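Local coordinates for acyl-[acyl-carrier-protein]--UDP-N-acetylglucosamine O-acyltransferase (PDB 1J2Z) that probably catalyses the first step of lipid A biosynthesis, transferring a (3R)-hydroxyacyl chain from acyl carrier protein to UDP-N-acetylglucosamine, at residues A172-Y180 / F247-A256; D206-L217 / H235-C245. All blocks are in the same frame, centred on the assembly; numbering follows the deposited sequence.

Interaction 1 (A172-Y180 / F247-A256); sequences ALGKDVPPY and FILESSRGVA. With SOG (octyl 1-thio-beta-D-glucopyranoside), chain B.
Asp176 is gripped through backbone and side chain alike. Asp176 N donates to Gly254 O (2.9 Å) and Asp176 O accepts from Ala256 N (2.8 Å), a single beta bridge that brackets Val255. A chi1 of -65° sets CG beside the backbone N and places the carboxylate within reach of Ser251, whose OG donates to Asp176 OD2 over 2.8 Å, arriving from above the carboxylate plane. Arg160 forms a salt bridge with the same OD2, which probably offsets the charge of this buried carboxylate, and a water links it to Arg253 N. Beyond Asp176 the packing stays close: Phe247 brings CE2 to 3.3 Å from Val177 O and lies obliquely against Pro178 and Pro179, while Pro178 CD meets Val255 CG1 at 4.0 Å. The other end is looser and more exposed. Lys175 runs extended past the 254-256 backbone, touching it with methylene carbons, CD 3.3 Å from Val255 O. Arg253 lays one guanidinium face over Gly174 O and bonds Gln157 O through NH1; its NH2 lies 3.2 Å from C8' of the octyl thioglucoside. Here the C-terminal segment of LpxA folds back onto the last coil of the left-handed beta-helix, beside the detergent-occupied pocket.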
loop_
_atom_site.group_PDB
_atom_site.type_symbol
_atom_site.label_atom_id
_atom_site.label_comp_id
_atom_site.label_asym_id
_atom_site.label_seq_id
_atom_site.Cartn_x
_atom_site.Cartn_y
_atom_site.Cartn_z
ATOM N N ALA A 172 -2.287 13.464 2.622
ATOM C CA ALA A 172 -3.623 13.265 2.082
ATOM C C ALA A 172 -3.989 14.656 1.578
ATOM O O ALA A 172 -4.281 15.549 2.372
ATOM C CB ALA A 172 -4.586 12.815 3.179
ATOM N N LEU A 173 -3.951 14.844 0.263
ATOM C CA LEU A 173 -4.235 16.149 -0.329
ATOM C C LEU A 173 -5.640 16.260 -0.911
ATOM O O LEU A 173 -6.033 15.475 -1.781
ATOM C CB LEU A 173 -3.193 16.459 -1.411
ATOM C CG LEU A 173 -3.195 17.845 -2.061
ATOM C CD1 LEU A 173 -2.949 18.931 -1.001
ATOM C CD2 LEU A 173 -2.102 17.894 -3.129
ATOM N N GLY A 174 -6.391 17.246 -0.423
ATOM C CA GLY A 174 -7.746 17.455 -0.898
ATOM C C GLY A 174 -7.952 18.807 -1.560
ATOM O O GLY A 174 -9.075 19.166 -1.911
ATOM N N LYS A 175 -6.872 19.561 -1.736
ATOM C CA LYS A 175 -6.962 20.870 -2.367
ATOM C C LYS A 175 -5.844 21.099 -3.378
ATOM O O LYS A 175 -4.839 20.388 -3.378
ATOM C CB LYS A 175 -6.935 21.973 -1.306
ATOM C CG LYS A 175 -8.193 22.043 -0.449
ATOM C CD LYS A 175 -8.179 23.292 0.415
ATOM C CE LYS A 175 -9.468 23.443 1.207
ATOM N NZ LYS A 175 -9.459 24.689 2.025
ATOM N N ASP A 176 -6.030 22.095 -4.238
ATOM C CA ASP A 176 -5.052 22.430 -5.268
ATOM C C ASP A 176 -3.790 23.053 -4.690
ATOM O O ASP A 176 -3.826 23.714 -3.648
ATOM C CB ASP A 176 -5.657 23.406 -6.278
ATOM C CG ASP A 176 -6.796 22.798 -7.069
ATOM O OD1 ASP A 176 -7.083 21.592 -6.896
ATOM O OD2 ASP A 176 -7.401 23.535 -7.874
ATOM N N VAL A 177 -2.676 22.854 -5.381
ATOM C CA VAL A 177 -1.402 23.400 -4.944
ATOM C C VAL A 177 -0.785 24.245 -6.054
ATOM O O VAL A 177 -0.488 23.741 -7.135
ATOM C CB VAL A 177 -0.416 22.281 -4.569
ATOM C CG1 VAL A 177 0.876 22.886 -4.047
ATOM C CG2 VAL A 177 -1.045 21.359 -3.528
ATOM N N PRO A 178 -0.577 25.546 -5.793
ATOM C CA PRO A 178 0.006 26.469 -6.770
ATOM C C PRO A 178 1.449 26.103 -7.097
ATOM O O PRO A 178 2.110 25.396 -6.334
ATOM C CB PRO A 178 -0.118 27.819 -6.074
ATOM C CG PRO A 178 0.097 27.454 -4.634
ATOM C CD PRO A 178 -0.771 26.218 -4.494
ATOM N N PRO A 179 1.962 26.592 -8.233
ATOM C CA PRO A 179 3.337 26.289 -8.638
ATOM C C PRO A 179 4.465 26.531 -7.634
ATOM O O PRO A 179 4.439 27.477 -6.846
ATOM C CB PRO A 179 3.513 27.097 -9.931
ATOM C CG PRO A 179 2.468 28.153 -9.852
ATOM C CD PRO A 179 1.298 27.456 -9.224
ATOM N N TYR A 180 5.443 25.629 -7.673
ATOM C CA TYR A 180 6.632 25.687 -6.830
ATOM C C TYR A 180 6.437 25.595 -5.316
ATOM O O TYR A 180 7.306 26.020 -4.553
ATOM C CB TYR A 180 7.424 26.950 -7.180
ATOM C CG TYR A 180 7.789 27.023 -8.648
ATOM C CD1 TYR A 180 7.153 27.920 -9.508
ATOM C CD2 TYR A 180 8.753 26.168 -9.185
ATOM C CE1 TYR A 180 7.471 27.960 -10.868
ATOM C CE2 TYR A 180 9.076 26.200 -10.534
ATOM C CZ TYR A 180 8.434 27.094 -11.370
ATOM O OH TYR A 180 8.759 27.111 -12.707
ATOM N N PHE A 247 -3.843 29.963 -12.329
ATOM C CA PHE A 247 -4.029 28.629 -11.756
ATOM C C PHE A 247 -5.006 28.743 -10.589
ATOM O O PHE A 247 -5.980 27.992 -10.492
ATOM C CB PHE A 247 -2.699 28.071 -11.239
ATOM C CG PHE A 247 -2.825 26.721 -10.581
ATOM C CD1 PHE A 247 -2.964 25.570 -11.346
ATOM C CD2 PHE A 247 -2.841 26.608 -9.192
ATOM C CE1 PHE A 247 -3.119 24.324 -10.743
ATOM C CE2 PHE A 247 -2.998 25.365 -8.575
ATOM C CZ PHE A 247 -3.137 24.222 -9.353
ATOM N N ILE A 248 -4.732 29.700 -9.710
ATOM C CA ILE A 248 -5.554 29.950 -8.535
ATOM C C ILE A 248 -7.007 30.266 -8.867
ATOM O O ILE A 248 -7.920 29.690 -8.276
ATOM C CB ILE A 248 -4.964 31.110 -7.700
ATOM C CG1 ILE A 248 -3.653 30.660 -7.054
ATOM C CG2 ILE A 248 -5.961 31.567 -6.645
ATOM C CD1 ILE A 248 -2.888 31.780 -6.353
ATOM N N LEU A 249 -7.227 31.179 -9.807
ATOM C CA LEU A 249 -8.586 31.558 -10.183
ATOM C C LEU A 249 -9.358 30.424 -10.854
ATOM O O LEU A 249 -10.586 30.437 -10.870
ATOM C CB LEU A 249 -8.567 32.781 -11.109
ATOM C CG LEU A 249 -7.973 34.081 -10.557
ATOM C CD1 LEU A 249 -8.102 35.181 -11.603
ATOM C CD2 LEU A 249 -8.687 34.484 -9.277
ATOM N N GLU A 250 -8.646 29.440 -11.397
ATOM C CA GLU A 250 -9.299 28.315 -12.061
ATOM C C GLU A 250 -9.613 27.154 -11.121
ATOM O O GLU A 250 -10.288 26.199 -11.509
ATOM C CB GLU A 250 -8.430 27.801 -13.211
ATOM C CG GLU A 250 -8.409 28.711 -14.426
ATOM C CD GLU A 250 -7.441 28.230 -15.488
ATOM O OE1 GLU A 250 -7.500 27.036 -15.851
ATOM O OE2 GLU A 250 -6.623 29.045 -15.963
ATOM N N SER A 251 -9.133 27.241 -9.886
ATOM C CA SER A 251 -9.348 26.182 -8.903
ATOM C C SER A 251 -10.810 25.801 -8.660
ATOM O O SER A 251 -11.670 26.665 -8.506
ATOM C CB SER A 251 -8.709 26.577 -7.573
ATOM O OG SER A 251 -8.888 25.553 -6.617
ATOM N N SER A 252 -11.072 24.496 -8.612
ATOM C CA SER A 252 -12.413 23.970 -8.371
ATOM C C SER A 252 -12.573 23.550 -6.917
ATOM O O SER A 252 -13.567 23.871 -6.267
ATOM C CB SER A 252 -12.687 22.757 -9.267
ATOM O OG SER A 252 -12.975 23.148 -10.597
ATOM N N ARG A 253 -11.586 22.821 -6.410
ATOM C CA ARG A 253 -11.632 22.352 -5.033
ATOM C C ARG A 253 -11.105 23.388 -4.060
ATOM O O ARG A 253 -11.201 23.212 -2.849
ATOM C CB ARG A 253 -10.823 21.061 -4.895
ATOM C CG ARG A 253 -11.282 19.972 -5.839
ATOM C CD ARG A 253 -11.191 18.622 -5.187
ATOM N NE ARG A 253 -12.014 18.568 -3.985
ATOM C CZ ARG A 253 -12.133 17.494 -3.214
ATOM N NH1 ARG A 253 -11.482 16.380 -3.522
ATOM N NH2 ARG A 253 -12.903 17.535 -2.134
ATOM N N GLY A 254 -10.557 24.473 -4.594
ATOM C CA GLY A 254 -10.009 25.511 -3.744
ATOM C C GLY A 254 -8.521 25.275 -3.579
ATOM O O GLY A 254 -8.033 24.174 -3.825
ATOM N N VAL A 255 -7.797 26.307 -3.167
ATOM C CA VAL A 255 -6.359 26.201 -2.981
ATOM C C VAL A 255 -6.023 25.756 -1.566
ATOM O O VAL A 255 -6.713 26.114 -0.613
ATOM C CB VAL A 255 -5.679 27.546 -3.274
ATOM C CG1 VAL A 255 -4.202 27.470 -2.951
ATOM C CG2 VAL A 255 -5.881 27.901 -4.737
ATOM N N ALA A 256 -4.960 24.973 -1.440
ATOM C CA ALA A 256 -4.530 24.463 -0.146
ATOM C C ALA A 256 -4.183 25.577 0.834
ATOM O O ALA A 256 -3.903 26.709 0.441
ATOM C CB ALA A 256 -3.335 23.540 -0.324
HETATM C C1 SOG B . -12.105 7.076 -7.032
HETATM C C2 SOG B . -12.373 6.643 -8.495
HETATM C C3 SOG B . -11.846 5.217 -8.711
HETATM C C4 SOG B . -10.342 5.217 -8.417
HETATM C C5 SOG B . -10.113 5.660 -6.949
HETATM C C6 SOG B . -8.627 5.697 -6.622
HETATM C "C1'" SOG B . -13.088 8.638 -5.497
HETATM C "C2'" SOG B . -12.280 9.756 -4.867
HETATM C "C3'" SOG B . -13.123 10.561 -3.895
HETATM C "C4'" SOG B . -12.319 11.687 -3.262
HETATM C "C5'" SOG B . -13.172 12.492 -2.290
HETATM C "C6'" SOG B . -12.335 13.522 -1.560
HETATM C "C7'" SOG B . -13.167 14.327 -0.590
HETATM C "C8'" SOG B . -12.307 15.343 0.123
HETATM S S1 SOG B . -12.572 8.416 -6.815
HETATM O O2 SOG B . -13.767 6.692 -8.771
HETATM O O3 SOG B . -12.075 4.816 -10.046
HETATM O O4 SOG B . -9.813 3.918 -8.618
HETATM O O5 SOG B . -10.678 6.988 -6.759
HETATM O O6 SOG B . -8.183 4.408 -6.242
HETATM O O HOH W 1 -9.526 21.911 -8.306
#

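Interaction 2 (D206-L217 / H235-C245); sequences DIDFIYALYKRL and HANNPFVKEIC
Helices 206-217 and 239-245 run in broadly similar directions, crossing at -42° with their axes 10.7 Å apart at closest approach, and Ile210 CA lies nearest Phe240 CA. Ile244 is the knob, set in a hole formed by Ile210, Leu213, Tyr214 and Leu217. Its CD1 meets Leu213 CD1 tip to tip at 3.6 Å, and its CG2 branch lies 3.7 Å from Tyr214 CE2 and 3.9 Å from Leu217 CD1. Phe209, thrown across the gap with CG anti to its backbone N (chi1 177°), offers one face to the Asn238 amide, whose ND2 stands 3.0 Å from Phe209 CZ with the two planes 19° apart. Val241 CG2 touches the same ring at its edge, and the ring in turn points an edge at the face of His235 in a T-shaped pair. Asn238 is also the N-cap of the second helix, its OD1 accepting from Val241 N. Toward the start of 206-217, the Asp206 carboxylate lies obliquely against Phe240, OD1 3.3 Å from CE1. Arg216 NH1 makes a salt bridge to Glu231, and Pro179 engages the Tyr214 hydroxyl. With no hydrogen bond between them, the segments depend on the fit of apolar and aromatic groups.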
loop_
_atom_site.group_PDB
_atom_site.type_symbol
_atom_site.label_atom_id
_atom_site.label_comp_id
_atom_site.label_asym_id
_atom_site.label_seq_id
_atom_site.Cartn_x
_atom_site.Cartn_y
_atom_site.Cartn_z
ATOM N N ASP A 206 13.929 35.869 -10.269
ATOM C CA ASP A 206 12.555 35.397 -10.356
ATOM C C ASP A 206 12.138 34.601 -9.125
ATOM O O ASP A 206 10.969 34.607 -8.744
ATOM C CB ASP A 206 12.370 34.562 -11.625
ATOM C CG ASP A 206 12.658 35.358 -12.885
ATOM O OD1 ASP A 206 12.131 36.487 -13.009
ATOM O OD2 ASP A 206 13.405 34.857 -13.751
ATOM N N ILE A 207 13.093 33.927 -8.498
ATOM C CA ILE A 207 12.787 33.156 -7.306
ATOM C C ILE A 207 12.364 34.112 -6.194
ATOM O O ILE A 207 11.421 33.830 -5.451
ATOM C CB ILE A 207 14.003 32.319 -6.856
ATOM C CG1 ILE A 207 14.311 31.258 -7.918
ATOM C CG2 ILE A 207 13.719 31.655 -5.513
ATOM C CD1 ILE A 207 15.511 30.385 -7.596
ATOM N N ASP A 208 13.054 35.247 -6.094
ATOM C CA ASP A 208 12.732 36.252 -5.081
ATOM C C ASP A 208 11.338 36.804 -5.352
ATOM O O ASP A 208 10.524 36.958 -4.439
ATOM C CB ASP A 208 13.731 37.414 -5.116
ATOM C CG ASP A 208 15.144 36.985 -4.793
ATOM O OD1 ASP A 208 15.335 36.271 -3.787
ATOM O OD2 ASP A 208 16.067 37.373 -5.540
ATOM N N PHE A 209 11.076 37.108 -6.618
ATOM C CA PHE A 209 9.788 37.642 -7.027
ATOM C C PHE A 209 8.655 36.712 -6.605
ATOM O O PHE A 209 7.635 37.161 -6.083
ATOM C CB PHE A 209 9.772 37.848 -8.544
ATOM C CG PHE A 209 8.456 38.338 -9.077
ATOM C CD1 PHE A 209 7.431 37.443 -9.365
ATOM C CD2 PHE A 209 8.236 39.697 -9.274
ATOM C CE1 PHE A 209 6.204 37.895 -9.841
ATOM C CE2 PHE A 209 7.012 40.159 -9.750
ATOM C CZ PHE A 209 5.995 39.257 -10.033
ATOM N N ILE A 210 8.843 35.414 -6.825
ATOM C CA ILE A 210 7.827 34.431 -6.464
ATOM C C ILE A 210 7.553 34.424 -4.963
ATOM O O ILE A 210 6.397 34.422 -4.542
ATOM C CB ILE A 210 8.239 33.020 -6.942
ATOM C CG1 ILE A 210 8.305 33.013 -8.471
ATOM C CG2 ILE A 210 7.234 31.974 -6.446
ATOM C CD1 ILE A 210 8.834 31.728 -9.071
ATOM N N TYR A 211 8.607 34.422 -4.150
ATOM C CA TYR A 211 8.424 34.436 -2.700
ATOM C C TYR A 211 7.537 35.619 -2.334
ATOM O O TYR A 211 6.545 35.476 -1.618
ATOM C CB TYR A 211 9.760 34.601 -1.967
ATOM C CG TYR A 211 10.545 33.331 -1.725
ATOM C CD1 TYR A 211 11.658 33.019 -2.504
ATOM C CD2 TYR A 211 10.221 32.478 -0.670
ATOM C CE1 TYR A 211 12.439 31.895 -2.233
ATOM C CE2 TYR A 211 10.993 31.348 -0.391
ATOM C CZ TYR A 211 12.102 31.066 -1.175
ATOM O OH TYR A 211 12.889 29.974 -0.893
ATOM N N ALA A 212 7.919 36.791 -2.830
ATOM C CA ALA A 212 7.180 38.017 -2.572
ATOM C C ALA A 212 5.735 37.866 -3.019
ATOM O O ALA A 212 4.809 38.198 -2.280
ATOM C CB ALA A 212 7.838 39.185 -3.308
ATOM N N LEU A 213 5.552 37.358 -4.234
ATOM C CA LEU A 213 4.223 37.161 -4.801
ATOM C C LEU A 213 3.334 36.349 -3.861
ATOM O O LEU A 213 2.223 36.760 -3.526
ATOM C CB LEU A 213 4.327 36.425 -6.141
ATOM C CG LEU A 213 3.234 36.649 -7.195
ATOM C CD1 LEU A 213 3.215 35.456 -8.136
ATOM C CD2 LEU A 213 1.871 36.829 -6.558
ATOM N N TYR A 214 3.823 35.188 -3.442
ATOM C CA TYR A 214 3.050 34.330 -2.557
ATOM C C TYR A 214 2.794 34.964 -1.198
ATOM O O TYR A 214 1.730 34.767 -0.606
ATOM C CB TYR A 214 3.747 32.977 -2.393
ATOM C CG TYR A 214 3.433 31.993 -3.504
ATOM C CD1 TYR A 214 4.453 31.345 -4.201
ATOM C CD2 TYR A 214 2.112 31.687 -3.837
ATOM C CE1 TYR A 214 4.164 30.417 -5.198
ATOM C CE2 TYR A 214 1.813 30.760 -4.832
ATOM C CZ TYR A 214 2.841 30.129 -5.507
ATOM O OH TYR A 214 2.545 29.205 -6.484
ATOM N N LYS A 215 3.760 35.728 -0.702
ATOM C CA LYS A 215 3.591 36.381 0.589
ATOM C C LYS A 215 2.416 37.353 0.524
ATOM O O LYS A 215 1.621 37.447 1.458
ATOM C CB LYS A 215 4.886 37.099 0.983
ATOM C CG LYS A 215 6.011 36.118 1.298
ATOM C CD LYS A 215 7.371 36.777 1.486
ATOM C CE LYS A 215 8.445 35.711 1.731
ATOM N NZ LYS A 215 9.827 36.260 1.803
ATOM N N ARG A 216 2.292 38.056 -0.595
ATOM C CA ARG A 216 1.197 39.004 -0.768
ATOM C C ARG A 216 -0.108 38.275 -1.065
ATOM O O ARG A 216 -1.171 38.664 -0.577
ATOM C CB ARG A 216 1.524 39.988 -1.894
ATOM C CG ARG A 216 2.621 40.972 -1.520
ATOM C CD ARG A 216 2.916 41.964 -2.632
ATOM N NE ARG A 216 3.649 41.359 -3.740
ATOM C CZ ARG A 216 3.157 41.230 -4.966
ATOM N NH1 ARG A 216 1.933 41.663 -5.227
ATOM N NH2 ARG A 216 3.888 40.676 -5.927
ATOM N N LEU A 217 -0.022 37.205 -1.850
ATOM C CA LEU A 217 -1.205 36.428 -2.202
ATOM C C LEU A 217 -1.867 35.792 -0.992
ATOM O O LEU A 217 -3.100 35.755 -0.896
ATOM C CB LEU A 217 -0.851 35.324 -3.201
ATOM C CG LEU A 217 -0.715 35.729 -4.668
ATOM C CD1 LEU A 217 -0.283 34.522 -5.490
ATOM C CD2 LEU A 217 -2.046 36.283 -5.170
ATOM N N HIS A 235 0.340 43.478 -12.715
ATOM C CA HIS A 235 1.438 42.825 -13.419
ATOM C C HIS A 235 0.938 42.084 -14.650
ATOM O O HIS A 235 1.212 40.894 -14.821
ATOM C CB HIS A 235 2.153 41.842 -12.492
ATOM C CG HIS A 235 2.750 42.482 -11.279
ATOM N ND1 HIS A 235 3.737 43.440 -11.353
ATOM C CD2 HIS A 235 2.503 42.297 -9.961
ATOM C CE1 HIS A 235 4.074 43.818 -10.133
ATOM N NE2 HIS A 235 3.340 43.140 -9.270
ATOM N N ALA A 236 0.210 42.794 -15.505
ATOM C CA ALA A 236 -0.339 42.209 -16.723
ATOM C C ALA A 236 0.744 41.534 -17.558
ATOM O O ALA A 236 0.456 40.660 -18.378
ATOM C CB ALA A 236 -1.037 43.282 -17.542
ATOM N N ASN A 237 1.990 41.944 -17.349
ATOM C CA ASN A 237 3.105 41.368 -18.085
ATOM C C ASN A 237 4.146 40.784 -17.142
ATOM O O ASN A 237 5.099 41.456 -16.742
ATOM C CB ASN A 237 3.749 42.423 -18.984
ATOM C CG ASN A 237 2.781 42.983 -20.006
ATOM O OD1 ASN A 237 2.160 42.236 -20.764
ATOM N ND2 ASN A 237 2.647 44.305 -20.034
ATOM N N ASN A 238 3.942 39.523 -16.787
ATOM C CA ASN A 238 4.835 38.790 -15.904
ATOM C C ASN A 238 4.370 37.346 -15.972
ATOM O O ASN A 238 3.329 36.993 -15.418
ATOM C CB ASN A 238 4.736 39.307 -14.470
ATOM C CG ASN A 238 5.720 38.625 -13.542
ATOM O OD1 ASN A 238 5.657 37.412 -13.334
ATOM N ND2 ASN A 238 6.640 39.400 -12.982
ATOM N N PRO A 239 5.146 36.489 -16.648
ATOM C CA PRO A 239 4.822 35.071 -16.809
ATOM C C PRO A 239 4.494 34.346 -15.512
ATOM O O PRO A 239 3.542 33.576 -15.456
ATOM C CB PRO A 239 6.068 34.513 -17.489
ATOM C CG PRO A 239 7.158 35.360 -16.906
ATOM C CD PRO A 239 6.558 36.741 -16.988
ATOM N N PHE A 240 5.281 34.596 -14.472
ATOM C CA PHE A 240 5.065 33.938 -13.190
ATOM C C PHE A 240 3.729 34.305 -12.558
ATOM O O PHE A 240 3.031 33.440 -12.028
ATOM C CB PHE A 240 6.221 34.260 -12.247
ATOM C CG PHE A 240 7.566 33.963 -12.841
ATOM C CD1 PHE A 240 8.337 34.981 -13.398
ATOM C CD2 PHE A 240 8.040 32.656 -12.897
ATOM C CE1 PHE A 240 9.559 34.703 -14.003
ATOM C CE2 PHE A 240 9.264 32.367 -13.502
ATOM C CZ PHE A 240 10.023 33.394 -14.056
ATOM N N VAL A 241 3.370 35.581 -12.615
ATOM C CA VAL A 241 2.099 36.023 -12.060
ATOM C C VAL A 241 0.972 35.345 -12.833
ATOM O O VAL A 241 0.003 34.855 -12.244
ATOM C CB VAL A 241 1.946 37.555 -12.173
ATOM C CG1 VAL A 241 0.521 37.978 -11.824
ATOM C CG2 VAL A 241 2.936 38.235 -11.244
ATOM N N LYS A 242 1.109 35.313 -14.158
ATOM C CA LYS A 242 0.099 34.697 -15.013
ATOM C C LYS A 242 -0.062 33.215 -14.693
ATOM O O LYS A 242 -1.177 32.716 -14.530
ATOM C CB LYS A 242 0.484 34.847 -16.492
ATOM C CG LYS A 242 0.562 36.284 -16.984
ATOM C CD LYS A 242 0.854 36.336 -18.482
ATOM C CE LYS A 242 0.884 37.770 -18.993
ATOM N NZ LYS A 242 1.150 37.847 -20.458
ATOM N N GLU A 243 1.062 32.519 -14.608
ATOM C CA GLU A 243 1.072 31.090 -14.327
ATOM C C GLU A 243 0.456 30.761 -12.972
ATOM O O GLU A 243 -0.365 29.856 -12.851
ATOM C CB GLU A 243 2.510 30.580 -14.366
ATOM C CG GLU A 243 2.647 29.084 -14.237
ATOM C CD GLU A 243 4.088 28.636 -14.357
ATOM O OE1 GLU A 243 4.326 27.408 -14.390
ATOM O OE2 GLU A 243 4.982 29.512 -14.415
ATOM N N ILE A 244 0.857 31.514 -11.954
ATOM C CA ILE A 244 0.377 31.296 -10.595
ATOM C C ILE A 244 -1.053 31.764 -10.341
ATOM O O ILE A 244 -1.879 31.007 -9.830
ATOM C CB ILE A 244 1.325 31.976 -9.587
ATOM C CG1 ILE A 244 2.697 31.305 -9.658
ATOM C CG2 ILE A 244 0.753 31.900 -8.180
ATOM C CD1 ILE A 244 3.761 31.952 -8.811
ATOM N N CYS A 245 -1.349 33.006 -10.703
ATOM C CA CYS A 245 -2.678 33.555 -10.472
ATOM C C CYS A 245 -3.794 32.940 -11.309
ATOM O O CYS A 245 -4.907 32.750 -10.815
ATOM C CB CYS A 245 -2.644 35.072 -10.656
ATOM S SG CYS A 245 -1.526 35.860 -9.485
#

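How the interactions relate
The two contacts lie with their centres 16 Å apart on the same side of the chain's centre, and both draw on helix 239-250, whose earlier turns serve interaction 2 and whose C-terminal end serves interaction 1. Along the chain, 172-180 comes first, then 206-217, 235-245 and 247-256, so the helix pair is formed within the excursion that interaction 1 closes. They also touch directly, through Tyr214 and Pro179 and where Ile248 CD1 packs on Leu217 CD1. Interaction 2 thus joins helices of the C-terminal domain, while interaction 1 ties that domain to the end of the beta-helix.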